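Long-range contacts in chitin binding protein (PDB 6IF7), which binds copper and is an insecticidal, chitin-binding fern protein that is possibly a lytic polysaccharide monooxygenase of family AA10: residues F109-E114 / H159-I164; N43-P48 / C64-F69; F95-T100 / G143-T148. All blocks are in the same frame, centred on the assembly; numbering follows the deposited sequence.

Contact 1: residues F109-E114 / H159-I164; sequences FYVTRE and HLIYVI
Thr112 OG1 is gripped by two groups of the 159-164 strand: it shares a hydrogen bond of 2.7 Å with His159 ND1, near the plane of the imidazole, and accepts from the backbone N of Leu160 at 3.0 Å and 167°. The hydroxyl is set between its own backbone N and carbonyl carbon (chi1 43°), which turns it to both partners and lays CG2 against Leu160 CB. Beyond this clasp the Arg113 carbonyl comes to the edge of the imidazole at CE1, while Glu114 OE1 approaches the ring obliquely at CE1 and NE2, its carboxylate plane nearly parallel to the imidazole, and has its salt bridge with Lys155. The strands run antiparallel, as part of the beta-sandwich core of the LPMO fold: Tyr110 and Tyr162 form the hydrogen-bonded pair, with Tyr110 N to Tyr162 O at 2.8 Å and nearly straight. On one face Phe109, Val111, Ile161 and Val163 line up. Val163 CG2 sits over the Phe109 ring, 3.8 Å from its centroid, in a CH-pi contact, with Ile161 CG2 nearing CD2 obliquely. With an alanine in place of Phe109, the Val163 methyl is likely to lose its aromatic partner and a gap to open beside it. On the other face Tyr110 CE1 meets Ile164 CD1 at 3.6 Å. The Tyr110 hydroxyl is hydrogen-bonded to Glu108 and Arg55, and a glycan N-acetylglucosamine touches this residue.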
ATOM      1  N   PHE A 109       9.497   2.259  -0.466  1.00 26.04           N
ATOM      2  CA  PHE A 109       8.441   3.100   0.130  1.00 26.49           C
ATOM      3  C   PHE A 109       8.396   4.463  -0.549  1.00 25.79           C
ATOM      4  O   PHE A 109       9.367   5.212  -0.507  1.00 26.86           O
ATOM      5  CB  PHE A 109       8.677   3.353   1.623  1.00 24.52           C
ATOM      6  CG  PHE A 109       8.383   2.192   2.508  1.00 25.01           C
ATOM      7  CD1 PHE A 109       9.067   0.991   2.370  1.00 25.23           C
ATOM      8  CD2 PHE A 109       7.476   2.314   3.550  1.00 25.86           C
ATOM      9  CE1 PHE A 109       8.835  -0.068   3.223  1.00 24.52           C
ATOM     10  CE2 PHE A 109       7.228   1.251   4.399  1.00 25.84           C
ATOM     11  CZ  PHE A 109       7.908   0.056   4.233  1.00 25.32           C
ATOM     12  N   TYR A 110       7.247   4.796  -1.127  1.00 26.01           N
ATOM     13  CA  TYR A 110       7.017   6.109  -1.715  1.00 26.31           C
ATOM     14  C   TYR A 110       5.934   6.797  -0.929  1.00 27.10           C
ATOM     15  O   TYR A 110       5.024   6.134  -0.420  1.00 28.31           O
ATOM     16  CB  TYR A 110       6.559   5.984  -3.169  1.00 25.81           C
ATOM     17  CG  TYR A 110       7.600   5.339  -4.069  1.00 27.73           C
ATOM     18  CD1 TYR A 110       7.703   3.934  -4.153  1.00 27.17           C
ATOM     19  CD2 TYR A 110       8.506   6.117  -4.822  1.00 26.09           C
ATOM     20  CE1 TYR A 110       8.653   3.332  -4.966  1.00 27.11           C
ATOM     21  CE2 TYR A 110       9.452   5.514  -5.647  1.00 25.93           C
ATOM     22  CZ  TYR A 110       9.523   4.119  -5.714  1.00 26.14           C
ATOM     23  OH  TYR A 110      10.440   3.482  -6.513  1.00 26.02           O
ATOM     24  N   VAL A 111       6.028   8.121  -0.844  1.00 26.83           N
ATOM     25  CA  VAL A 111       4.938   8.958  -0.340  1.00 26.01           C
ATOM     26  C   VAL A 111       4.421   9.901  -1.433  1.00 25.19           C
ATOM     27  O   VAL A 111       5.168  10.314  -2.338  1.00 23.78           O
ATOM     28  CB  VAL A 111       5.373   9.783   0.902  1.00 25.44           C
ATOM     29  CG1 VAL A 111       6.200  11.010   0.512  1.00 25.18           C
ATOM     30  CG2 VAL A 111       4.156  10.187   1.716  1.00 25.06           C
ATOM     31  N   THR A 112       3.143  10.249  -1.315  1.00 24.57           N
ATOM     32  CA  THR A 112       2.515  11.250  -2.170  1.00 25.10           C
ATOM     33  C   THR A 112       3.174  12.626  -1.997  1.00 25.84           C
ATOM     34  O   THR A 112       3.559  13.007  -0.888  1.00 24.38           O
ATOM     35  CB  THR A 112       1.006  11.388  -1.873  1.00 24.83           C
ATOM     36  OG1 THR A 112       0.796  11.386  -0.450  1.00 25.74           O
ATOM     37  CG2 THR A 112       0.232  10.245  -2.482  1.00 25.33           C
ATOM     38  N   ARG A 113       3.293  13.350  -3.106  1.00 27.00           N
ATOM     39  CA  ARG A 113       3.837  14.711  -3.108  1.00 29.45           C
ATOM     40  C   ARG A 113       2.884  15.715  -2.422  1.00 29.62           C
ATOM     41  O   ARG A 113       1.683  15.465  -2.259  1.00 25.84           O
ATOM     42  CB  ARG A 113       4.029  15.190  -4.544  1.00 31.72           C
ATOM     43  CG  ARG A 113       5.059  14.459  -5.373  1.00 36.33           C
ATOM     44  CD  ARG A 113       4.684  14.624  -6.843  1.00 39.11           C
ATOM     45  NE  ARG A 113       5.608  13.994  -7.782  1.00 41.87           N
ATOM     46  CZ  ARG A 113       6.817  14.457  -8.106  1.00 47.28           C
ATOM     47  NH1 ARG A 113       7.296  15.572  -7.563  1.00 49.01           N
ATOM     48  NH2 ARG A 113       7.574  13.789  -8.972  1.00 48.69           N
ATOM     49  N   GLU A 114       3.421  16.880  -2.061  1.00 33.59           N
ATOM     50  CA  GLU A 114       2.601  17.943  -1.471  1.00 36.50           C
ATOM     51  C   GLU A 114       1.504  18.316  -2.445  1.00 35.08           C
ATOM     52  O   GLU A 114       1.712  18.283  -3.662  1.00 36.12           O
ATOM     53  CB  GLU A 114       3.451  19.167  -1.117  1.00 39.94           C
ATOM     54  CG  GLU A 114       4.441  18.933   0.039  1.00 45.07           C
ATOM     55  CD  GLU A 114       3.783  18.582   1.372  1.00 48.01           C
ATOM     56  OE1 GLU A 114       3.453  17.400   1.630  1.00 48.79           O
ATOM     57  OE2 GLU A 114       3.605  19.493   2.189  1.00 55.99           O
ATOM     58  N   HIS A 159      -2.327  11.877   3.160  1.00 24.37           N
ATOM     59  CA  HIS A 159      -1.373  11.423   2.178  1.00 25.13           C
ATOM     60  C   HIS A 159      -1.500   9.911   2.025  1.00 24.90           C
ATOM     61  O   HIS A 159      -2.333   9.281   2.689  1.00 24.66           O
ATOM     62  CB  HIS A 159       0.030  11.846   2.593  1.00 24.92           C
ATOM     63  CG  HIS A 159       0.308  13.274   2.279  1.00 27.27           C
ATOM     64  ND1 HIS A 159       0.640  13.706   1.011  1.00 28.43           N
ATOM     65  CD2 HIS A 159       0.243  14.382   3.049  1.00 27.09           C
ATOM     66  CE1 HIS A 159       0.780  15.018   1.019  1.00 26.98           C
ATOM     67  NE2 HIS A 159       0.550  15.449   2.244  1.00 28.19           N
ATOM     68  N   LEU A 160      -0.691   9.355   1.129  1.00 23.76           N
ATOM     69  CA  LEU A 160      -0.668   7.938   0.904  1.00 24.41           C
ATOM     70  C   LEU A 160       0.778   7.478   0.836  1.00 24.13           C
ATOM     71  O   LEU A 160       1.649   8.172   0.293  1.00 24.30           O
ATOM     72  CB  LEU A 160      -1.468   7.624  -0.372  1.00 25.44           C
ATOM     73  CG  LEU A 160      -1.543   6.184  -0.859  1.00 26.52           C
ATOM     74  CD1 LEU A 160      -2.897   5.928  -1.480  1.00 27.08           C
ATOM     75  CD2 LEU A 160      -0.442   5.850  -1.867  1.00 27.45           C
ATOM     76  N   ILE A 161       1.013   6.296   1.396  1.00 23.85           N
ATOM     77  CA  ILE A 161       2.262   5.602   1.257  1.00 24.24           C
ATOM     78  C   ILE A 161       2.049   4.383   0.350  1.00 24.13           C
ATOM     79  O   ILE A 161       1.153   3.560   0.585  1.00 23.92           O
ATOM     80  CB  ILE A 161       2.805   5.235   2.629  1.00 25.09           C
ATOM     81  CG1 ILE A 161       3.195   6.540   3.339  1.00 27.41           C
ATOM     82  CG2 ILE A 161       3.983   4.282   2.511  1.00 25.70           C
ATOM     83  CD1 ILE A 161       3.591   6.369   4.772  1.00 29.93           C
ATOM     84  N   TYR A 162       2.867   4.321  -0.698  1.00 23.11           N
ATOM     85  CA  TYR A 162       2.858   3.251  -1.673  1.00 23.71           C
ATOM     86  C   TYR A 162       4.114   2.409  -1.454  1.00 24.65           C
ATOM     87  O   TYR A 162       5.248   2.924  -1.471  1.00 22.93           O
ATOM     88  CB  TYR A 162       2.855   3.818  -3.077  1.00 24.50           C
ATOM     89  CG  TYR A 162       2.437   2.857  -4.181  1.00 24.96           C
ATOM     90  CD1 TYR A 162       1.186   2.241  -4.166  1.00 25.29           C
ATOM     91  CD2 TYR A 162       3.263   2.625  -5.275  1.00 25.55           C
ATOM     92  CE1 TYR A 162       0.781   1.390  -5.196  1.00 26.47           C
ATOM     93  CE2 TYR A 162       2.868   1.794  -6.317  1.00 25.91           C
ATOM     94  CZ  TYR A 162       1.636   1.168  -6.280  1.00 26.37           C
ATOM     95  OH  TYR A 162       1.261   0.339  -7.324  1.00 27.91           O
ATOM     96  N   VAL A 163       3.896   1.124  -1.202  1.00 23.90           N
ATOM     97  CA  VAL A 163       4.982   0.181  -0.974  1.00 23.71           C
ATOM     98  C   VAL A 163       4.972  -0.850  -2.089  1.00 23.49           C
ATOM     99  O   VAL A 163       3.941  -1.493  -2.360  1.00 22.62           O
ATOM    100  CB  VAL A 163       4.897  -0.442   0.432  1.00 23.65           C
ATOM    101  CG1 VAL A 163       6.072  -1.376   0.704  1.00 24.14           C
ATOM    102  CG2 VAL A 163       4.891   0.681   1.452  1.00 24.00           C
ATOM    103  N   ILE A 164       6.128  -0.971  -2.746  1.00 23.45           N
ATOM    104  CA  ILE A 164       6.368  -1.972  -3.762  1.00 23.81           C
ATOM    105  C   ILE A 164       7.347  -3.008  -3.191  1.00 23.74           C
ATOM    106  O   ILE A 164       8.458  -2.654  -2.785  1.00 25.37           O
ATOM    107  CB  ILE A 164       6.980  -1.328  -5.034  1.00 24.16           C
ATOM    108  CG1 ILE A 164       6.081  -0.221  -5.563  1.00 23.71           C
ATOM    109  CG2 ILE A 164       7.214  -2.385  -6.103  1.00 24.25           C
ATOM    110  CD1 ILE A 164       6.735   0.697  -6.582  1.00 24.66           C
TER

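Contact 2: residues N43-P48 / C64-F69; sequences NEVNIP and CSAGRF
Arg68 reaches across to the backbone of Asn46 from the end of a type I' beta turn, Ser65 to Arg68, and so ties this loop to the short strand 46-47 at the margin of the mixed sheet. The turn is closed by its own bond from Arg68 N to Ser65 O.

The direct polar link is made by Arg68 NH1, which donates to Asn46 O at 2.7 Å. The angle at the hydrogen is 147°, and the donor stands somewhat out of the carbonyl plane. Arg68 gets there by folding back twice, at chi2 (-88°) and chi3 (-52°), so that CD also passes close to the same carbonyl oxygen. Asn46 OD1 lies 2.9 Å from NH1, with amide and guanidinium planes steeply inclined to each other; the amide nitrogen of Asn46 is turned to Glu172. Arg68 NE binds a glycerol, probably from the crystallisation liquor.

The apolar part of the contact centres on Ala66. Its CB points at the strand and touches both Val45 CG1 and Ile47 CD1, each at 4.2 Å, with Tyr175 of strand 173-182 packing against it too. Val45, the centre of an inverse gamma turn, directs CG1 to the carbonyl oxygens of Cys64 and Ser65, while Ile47 CD1 rests 3.5 Å from Ala66 O. Cys64 itself faces away, in the disulfide with Cys177 that staples the loop to strand 173-182.

Water supplies the last link. Glu44 OE2 is hydrogen-bonded to His1, a copper ligand, and its OE1 accepts from a water that also donates to Glu44 O, at 2.7 Å, and accepts from Arg68 NH2 at 3.0 Å, in the plane of the guanidinium.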
ATOM      1  N   ASN A  43      -3.574 -10.612   0.474  1.00 25.15           N
ATOM      2  CA  ASN A  43      -2.128 -10.818   0.427  1.00 27.85           C
ATOM      3  C   ASN A  43      -1.550 -11.012  -0.975  1.00 28.17           C
ATOM      4  O   ASN A  43      -0.353 -11.297  -1.120  1.00 28.68           O
ATOM      5  CB  ASN A  43      -1.748 -12.006   1.336  1.00 29.50           C
ATOM      6  CG  ASN A  43      -2.365 -13.325   0.883  1.00 31.18           C
ATOM      7  OD1 ASN A  43      -3.223 -13.363   0.005  1.00 32.59           O
ATOM      8  ND2 ASN A  43      -1.932 -14.414   1.499  1.00 32.23           N
ATOM      9  N   GLU A  44      -2.387 -10.863  -1.999  1.00 27.61           N
ATOM     10  CA  GLU A  44      -1.989 -11.176  -3.350  1.00 29.00           C
ATOM     11  C   GLU A  44      -2.385 -10.063  -4.324  1.00 27.32           C
ATOM     12  O   GLU A  44      -2.913 -10.328  -5.407  1.00 27.91           O
ATOM     13  CB  GLU A  44      -2.559 -12.552  -3.767  1.00 32.11           C
ATOM     14  CG  GLU A  44      -1.794 -13.181  -4.917  1.00 37.08           C
ATOM     15  CD  GLU A  44      -2.342 -14.524  -5.341  1.00 38.24           C
ATOM     16  OE1 GLU A  44      -3.428 -14.564  -5.927  1.00 39.80           O
ATOM     17  OE2 GLU A  44      -1.668 -15.533  -5.101  1.00 41.25           O
ATOM     18  N   VAL A  45      -2.096  -8.817  -3.954  1.00 25.34           N
ATOM     19  CA  VAL A  45      -2.117  -7.708  -4.922  1.00 25.66           C
ATOM     20  C   VAL A  45      -0.767  -7.728  -5.657  1.00 27.41           C
ATOM     21  O   VAL A  45       0.125  -6.914  -5.422  1.00 26.01           O
ATOM     22  CB  VAL A  45      -2.428  -6.352  -4.263  1.00 25.56           C
ATOM     23  CG1 VAL A  45      -2.562  -5.271  -5.316  1.00 26.62           C
ATOM     24  CG2 VAL A  45      -3.704  -6.457  -3.418  1.00 25.38           C
ATOM     25  N   ASN A  46      -0.633  -8.692  -6.564  1.00 27.65           N
ATOM     26  CA  ASN A  46       0.615  -8.924  -7.233  1.00 28.07           C
ATOM     27  C   ASN A  46       0.531  -8.796  -8.770  1.00 29.00           C
ATOM     28  O   ASN A  46      -0.552  -8.746  -9.382  1.00 28.06           O
ATOM     29  CB  ASN A  46       1.187 -10.282  -6.798  1.00 29.22           C
ATOM     30  CG  ASN A  46       0.404 -11.460  -7.338  1.00 29.67           C
ATOM     31  OD1 ASN A  46      -0.730 -11.335  -7.737  1.00 33.14           O
ATOM     32  ND2 ASN A  46       1.016 -12.606  -7.341  1.00 32.66           N
ATOM     33  N   ILE A  47       1.715  -8.677  -9.352  1.00 28.76           N
ATOM     34  CA  ILE A  47       1.936  -8.814 -10.767  1.00 29.21           C
ATOM     35  C   ILE A  47       3.015  -9.895 -10.786  1.00 29.99           C
ATOM     36  O   ILE A  47       4.183  -9.584 -10.505  1.00 29.39           O
ATOM     37  CB  ILE A  47       2.421  -7.498 -11.402  1.00 29.11           C
ATOM     38  CG1 ILE A  47       1.321  -6.445 -11.297  1.00 27.27           C
ATOM     39  CG2 ILE A  47       2.815  -7.710 -12.884  1.00 29.20           C
ATOM     40  CD1 ILE A  47       1.678  -5.102 -11.906  1.00 26.69           C
ATOM     41  N   PRO A  48       2.638 -11.165 -11.082  1.00 30.87           N
ATOM     42  CA  PRO A  48       3.612 -12.292 -11.091  1.00 31.43           C
ATOM     43  C   PRO A  48       4.780 -12.077 -12.042  1.00 30.81           C
ATOM     44  O   PRO A  48       5.827 -12.667 -11.897  1.00 30.49           O
ATOM     45  CB  PRO A  48       2.777 -13.496 -11.564  1.00 31.60           C
ATOM     46  CG  PRO A  48       1.355 -13.071 -11.508  1.00 32.01           C
ATOM     47  CD  PRO A  48       1.330 -11.578 -11.634  1.00 33.09           C
ATOM     48  N   CYS A  64      -3.235   1.374  -6.806  1.00 25.56           N
ATOM     49  CA  CYS A  64      -3.589   0.563  -5.635  1.00 25.03           C
ATOM     50  C   CYS A  64      -4.051  -0.851  -5.967  1.00 25.48           C
ATOM     51  O   CYS A  64      -3.839  -1.750  -5.169  1.00 22.92           O
ATOM     52  CB  CYS A  64      -4.647   1.270  -4.804  1.00 26.64           C
ATOM     53  SG  CYS A  64      -4.091   2.850  -4.120  1.00 28.63           S
ATOM     54  N   SER A  65      -4.675  -1.048  -7.131  1.00 25.42           N
ATOM     55  CA  SER A  65      -4.974  -2.395  -7.643  1.00 27.52           C
ATOM     56  C   SER A  65      -3.825  -3.035  -8.411  1.00 26.87           C
ATOM     57  O   SER A  65      -3.891  -4.209  -8.719  1.00 26.22           O
ATOM     58  CB  SER A  65      -6.213  -2.372  -8.550  1.00 28.68           C
ATOM     59  OG  SER A  65      -5.976  -1.668  -9.756  1.00 28.75           O
ATOM     60  N   ALA A  66      -2.779  -2.266  -8.704  1.00 28.56           N
ATOM     61  CA  ALA A  66      -1.652  -2.693  -9.549  1.00 29.44           C
ATOM     62  C   ALA A  66      -2.112  -3.117 -10.953  1.00 29.78           C
ATOM     63  O   ALA A  66      -1.605  -4.084 -11.519  1.00 28.25           O
ATOM     64  CB  ALA A  66      -0.845  -3.805  -8.873  1.00 30.52           C
ATOM     65  N   GLY A  67      -3.087  -2.387 -11.488  1.00 29.96           N
ATOM     66  CA  GLY A  67      -3.670  -2.690 -12.789  1.00 30.91           C
ATOM     67  C   GLY A  67      -4.506  -3.944 -12.859  1.00 32.14           C
ATOM     68  O   GLY A  67      -4.890  -4.350 -13.948  1.00 35.52           O
ATOM     69  N   ARG A  68      -4.818  -4.543 -11.708  1.00 33.46           N
ATOM     70  CA  ARG A  68      -5.566  -5.785 -11.642  1.00 33.07           C
ATOM     71  C   ARG A  68      -7.025  -5.433 -11.408  1.00 32.17           C
ATOM     72  O   ARG A  68      -7.361  -4.872 -10.384  1.00 32.44           O
ATOM     73  CB  ARG A  68      -5.060  -6.664 -10.504  1.00 33.45           C
ATOM     74  CG  ARG A  68      -3.579  -7.046 -10.569  1.00 35.85           C
ATOM     75  CD  ARG A  68      -3.298  -8.313 -11.379  1.00 34.21           C
ATOM     76  NE  ARG A  68      -4.135  -9.403 -10.908  1.00 34.50           N
ATOM     77  CZ  ARG A  68      -3.955 -10.104  -9.780  1.00 33.97           C
ATOM     78  NH1 ARG A  68      -2.928  -9.887  -8.960  1.00 31.27           N
ATOM     79  NH2 ARG A  68      -4.834 -11.054  -9.471  1.00 33.38           N
ATOM     80  N   PHE A  69      -7.881  -5.732 -12.382  1.00 31.76           N
ATOM     81  CA  PHE A  69      -9.332  -5.483 -12.280  1.00 30.85           C
ATOM     82  C   PHE A  69      -9.951  -6.076 -11.019  1.00 30.40           C
ATOM     83  O   PHE A  69     -10.820  -5.475 -10.399  1.00 29.67           O
ATOM     84  CB  PHE A  69     -10.044  -6.083 -13.499  1.00 32.68           C
ATOM     85  CG  PHE A  69     -11.426  -5.573 -13.700  1.00 31.89           C
ATOM     86  CD1 PHE A  69     -11.630  -4.308 -14.212  1.00 32.43           C
ATOM     87  CD2 PHE A  69     -12.512  -6.356 -13.394  1.00 30.47           C
ATOM     88  CE1 PHE A  69     -12.904  -3.834 -14.419  1.00 33.68           C
ATOM     89  CE2 PHE A  69     -13.797  -5.886 -13.589  1.00 31.21           C
ATOM     90  CZ  PHE A  69     -13.994  -4.621 -14.093  1.00 32.51           C
TER
HETATM   91  O   HOH W   1      -4.603 -12.096  -6.617  1.00 30.35           O

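Contact 3: residues F95-T100 / G143-T148; sequences FRYIAT and GSYQIT
Arg96 and Gln146 lie side by side on one face of an antiparallel strand pair, and the arginine can be followed atom by atom. Its CB stands 4.0 Å from Tyr145 O. The chain bends at chi2 (-74°), which carries CD over to Gln146 CG and lays the guanidinium along the glutamine. NE passes 3.7 Å from Gln146 NE2, and the amide stacks on the guanidinium with the planes 22° apart, offset toward the rim. CZ and NH2 both lie 3.8 Å from Gln146 NE2. Gln146 CB lies over one face of the guanidinium, 3.6 Å from NH1, which donates to Phe95 O at 3.0 Å from well above the carbonyl plane. Ile147 N reaches the same oxygen from the opposite face of that plane, so two donors hold it. NH1 also gives to a water at the guanidinium edge, in its plane, which donates to Ile147 O.

Tyr97 and Tyr145 make a hydrogen-bonded pair through their backbones, and Ala99 N donates to Gly143 O. Ala99 CB, pointing toward segment 143-148, meets Tyr145 CE2 at 3.8 Å, while the Tyr145 hydroxyl bonds the backbone N of copper ligand His103. The pair forms the middle of a four-stranded antiparallel sheet, flanked by strands 2-6 and 140-141, and the side carrying Phe95, Tyr97, Tyr145 and Ile147 packs inward on strands 105-111 and 133-136 of the other sheet.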
ATOM      1  N   PHE A  95       7.283   0.807  11.182  1.00 26.07           N
ATOM      2  CA  PHE A  95       6.720   0.277   9.942  1.00 25.93           C
ATOM      3  C   PHE A  95       6.714  -1.258   9.986  1.00 27.21           C
ATOM      4  O   PHE A  95       7.736  -1.899  10.348  1.00 24.91           O
ATOM      5  CB  PHE A  95       7.458   0.738   8.681  1.00 25.17           C
ATOM      6  CG  PHE A  95       7.476   2.227   8.475  1.00 26.49           C
ATOM      7  CD1 PHE A  95       6.379   2.887   7.928  1.00 26.38           C
ATOM      8  CD2 PHE A  95       8.617   2.978   8.808  1.00 28.41           C
ATOM      9  CE1 PHE A  95       6.399   4.261   7.722  1.00 26.16           C
ATOM     10  CE2 PHE A  95       8.646   4.346   8.602  1.00 26.95           C
ATOM     11  CZ  PHE A  95       7.538   4.982   8.064  1.00 27.14           C
ATOM     12  N   ARG A  96       5.566  -1.837   9.603  1.00 27.51           N
ATOM     13  CA  ARG A  96       5.402  -3.299   9.568  1.00 27.35           C
ATOM     14  C   ARG A  96       4.733  -3.710   8.278  1.00 27.09           C
ATOM     15  O   ARG A  96       3.773  -3.079   7.873  1.00 26.02           O
ATOM     16  CB  ARG A  96       4.556  -3.780  10.739  1.00 26.78           C
ATOM     17  CG  ARG A  96       5.063  -3.359  12.109  1.00 26.96           C
ATOM     18  CD  ARG A  96       6.284  -4.144  12.530  1.00 28.15           C
ATOM     19  NE  ARG A  96       6.732  -3.733  13.868  1.00 28.36           N
ATOM     20  CZ  ARG A  96       7.704  -2.847  14.151  1.00 28.13           C
ATOM     21  NH1 ARG A  96       8.419  -2.219  13.201  1.00 27.64           N
ATOM     22  NH2 ARG A  96       7.989  -2.597  15.424  1.00 27.42           N
ATOM     23  N   TYR A  97       5.264  -4.763   7.643  1.00 28.27           N
ATOM     24  CA  TYR A  97       4.680  -5.401   6.449  1.00 26.93           C
ATOM     25  C   TYR A  97       4.418  -6.842   6.838  1.00 26.09           C
ATOM     26  O   TYR A  97       5.369  -7.619   7.069  1.00 25.25           O
ATOM     27  CB  TYR A  97       5.653  -5.351   5.255  1.00 26.31           C
ATOM     28  CG  TYR A  97       5.043  -5.765   3.920  1.00 27.54           C
ATOM     29  CD1 TYR A  97       4.768  -7.099   3.610  1.00 26.94           C
ATOM     30  CD2 TYR A  97       4.743  -4.808   2.963  1.00 28.54           C
ATOM     31  CE1 TYR A  97       4.200  -7.443   2.404  1.00 27.14           C
ATOM     32  CE2 TYR A  97       4.187  -5.150   1.755  1.00 27.65           C
ATOM     33  CZ  TYR A  97       3.913  -6.456   1.483  1.00 28.13           C
ATOM     34  OH  TYR A  97       3.364  -6.729   0.249  1.00 32.38           O
ATOM     35  N   ILE A  98       3.137  -7.196   6.910  1.00 25.54           N
ATOM     36  CA  ILE A  98       2.739  -8.552   7.312  1.00 26.20           C
ATOM     37  C   ILE A  98       2.896  -9.484   6.111  1.00 27.33           C
ATOM     38  O   ILE A  98       2.397  -9.203   5.000  1.00 26.40           O
ATOM     39  CB  ILE A  98       1.314  -8.651   7.943  1.00 26.94           C
ATOM     40  CG1 ILE A  98       0.997 -10.116   8.346  1.00 27.08           C
ATOM     41  CG2 ILE A  98       0.215  -8.146   7.011  1.00 27.61           C
ATOM     42  CD1 ILE A  98      -0.207 -10.264   9.261  1.00 26.76           C
ATOM     43  N   ALA A  99       3.624 -10.569   6.344  1.00 28.11           N
ATOM     44  CA  ALA A  99       3.920 -11.542   5.313  1.00 29.98           C
ATOM     45  C   ALA A  99       3.311 -12.878   5.735  1.00 31.72           C
ATOM     46  O   ALA A  99       3.744 -13.480   6.710  1.00 31.03           O
ATOM     47  CB  ALA A  99       5.424 -11.661   5.108  1.00 29.37           C
ATOM     48  N   THR A 100       2.275 -13.308   5.004  1.00 33.20           N
ATOM     49  CA  THR A 100       1.725 -14.667   5.120  1.00 32.39           C
ATOM     50  C   THR A 100       2.743 -15.708   4.603  1.00 32.60           C
ATOM     51  O   THR A 100       2.756 -16.840   5.059  1.00 31.08           O
ATOM     52  CB  THR A 100       0.392 -14.816   4.346  1.00 31.89           C
ATOM     53  OG1 THR A 100       0.607 -14.543   2.960  1.00 34.90           O
ATOM     54  CG2 THR A 100      -0.650 -13.842   4.864  1.00 32.22           C
ATOM     55  N   GLY A 143       5.949 -12.992  12.037  1.00 29.63           N
ATOM     56  CA  GLY A 143       5.169 -12.945  10.797  1.00 28.43           C
ATOM     57  C   GLY A 143       5.192 -11.609  10.066  1.00 29.34           C
ATOM     58  O   GLY A 143       4.654 -11.520   8.944  1.00 27.55           O
ATOM     59  N   SER A 144       5.806 -10.580  10.666  1.00 27.42           N
ATOM     60  CA  SER A 144       5.908  -9.260  10.030  1.00 28.75           C
ATOM     61  C   SER A 144       7.354  -8.774   9.874  1.00 29.88           C
ATOM     62  O   SER A 144       8.181  -8.882  10.791  1.00 29.39           O
ATOM     63  CB  SER A 144       5.135  -8.219  10.815  1.00 27.37           C
ATOM     64  OG  SER A 144       3.767  -8.361  10.579  1.00 27.67           O
ATOM     65  N   TYR A 145       7.626  -8.202   8.700  1.00 28.86           N
ATOM     66  CA  TYR A 145       8.857  -7.478   8.455  1.00 27.43           C
ATOM     67  C   TYR A 145       8.809  -6.150   9.215  1.00 27.02           C
ATOM     68  O   TYR A 145       7.830  -5.427   9.127  1.00 28.18           O
ATOM     69  CB  TYR A 145       9.040  -7.216   6.966  1.00 26.54           C
ATOM     70  CG  TYR A 145       9.370  -8.427   6.130  1.00 25.91           C
ATOM     71  CD1 TYR A 145      10.619  -9.056   6.231  1.00 25.85           C
ATOM     72  CD2 TYR A 145       8.454  -8.919   5.184  1.00 26.82           C
ATOM     73  CE1 TYR A 145      10.941 -10.141   5.426  1.00 24.98           C
ATOM     74  CE2 TYR A 145       8.764 -10.007   4.376  1.00 27.16           C
ATOM     75  CZ  TYR A 145      10.000 -10.615   4.502  1.00 26.10           C
ATOM     76  OH  TYR A 145      10.272 -11.683   3.692  1.00 27.36           O
ATOM     77  N   GLN A 146       9.853  -5.879   9.991  1.00 26.82           N
ATOM     78  CA  GLN A 146      10.057  -4.610  10.686  1.00 26.09           C
ATOM     79  C   GLN A 146      11.009  -3.760   9.854  1.00 25.39           C
ATOM     80  O   GLN A 146      12.101  -4.196   9.496  1.00 23.06           O
ATOM     81  CB  GLN A 146      10.678  -4.846  12.075  1.00 26.13           C
ATOM     82  CG  GLN A 146       9.912  -5.858  12.907  1.00 25.95           C
ATOM     83  CD  GLN A 146      10.213  -5.789  14.378  1.00 27.88           C
ATOM     84  OE1 GLN A 146      11.304  -5.404  14.797  1.00 28.20           O
ATOM     85  NE2 GLN A 146       9.245  -6.181  15.181  1.00 27.87           N
ATOM     86  N   ILE A 147      10.593  -2.536   9.566  1.00 25.70           N
ATOM     87  CA  ILE A 147      11.303  -1.640   8.656  1.00 25.84           C
ATOM     88  C   ILE A 147      11.500  -0.285   9.359  1.00 25.94           C
ATOM     89  O   ILE A 147      10.573   0.250   9.989  1.00 23.47           O
ATOM     90  CB  ILE A 147      10.508  -1.523   7.319  1.00 26.08           C
ATOM     91  CG1 ILE A 147      10.558  -2.886   6.575  1.00 25.38           C
ATOM     92  CG2 ILE A 147      11.001  -0.366   6.444  1.00 24.97           C
ATOM     93  CD1 ILE A 147       9.585  -3.028   5.441  1.00 24.84           C
ATOM     94  N   THR A 148      12.702   0.266   9.215  1.00 25.76           N
ATOM     95  CA  THR A 148      13.055   1.564   9.807  1.00 25.41           C
ATOM     96  C   THR A 148      13.400   2.580   8.727  1.00 25.47           C
ATOM     97  O   THR A 148      14.098   2.272   7.742  1.00 24.85           O
ATOM     98  CB  THR A 148      14.260   1.429  10.750  1.00 25.87           C
ATOM     99  OG1 THR A 148      15.309   0.721  10.069  1.00 26.92           O
ATOM    100  CG2 THR A 148      13.858   0.695  12.026  1.00 24.97           C
TER
HETATM  101  O   HOH W   2      10.471  -0.363  12.697  1.00 29.92           O

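How the contacts relate
Contacts 1 and 3 belong to the two facing sheets of the sandwich, their centres about 17 Å apart, and meet through side chains: Phe109 CZ lies 3.7 Å from Ile147 CD1, and Phe109 CE2 4.0 Å from Phe95 CD1. Their segments alternate along the chain, whereas contact 2 closes before either opens. Contact 2 reaches the same sheet as contact 1, with Leu160 CD1 4.2 Å from Cys64 SG, and approaches contact 3 where Asn43 ND2 probably hydrogen-bonds Thr100 OG1, at 2.9 Å. Contacts 2 and 3 border the copper site of His1 and His103, the Glu44 and Ala99 side chains about 7 and about 8 Å from the ion; contact 1, away from it, holds Tyr110 of the glycan pocket.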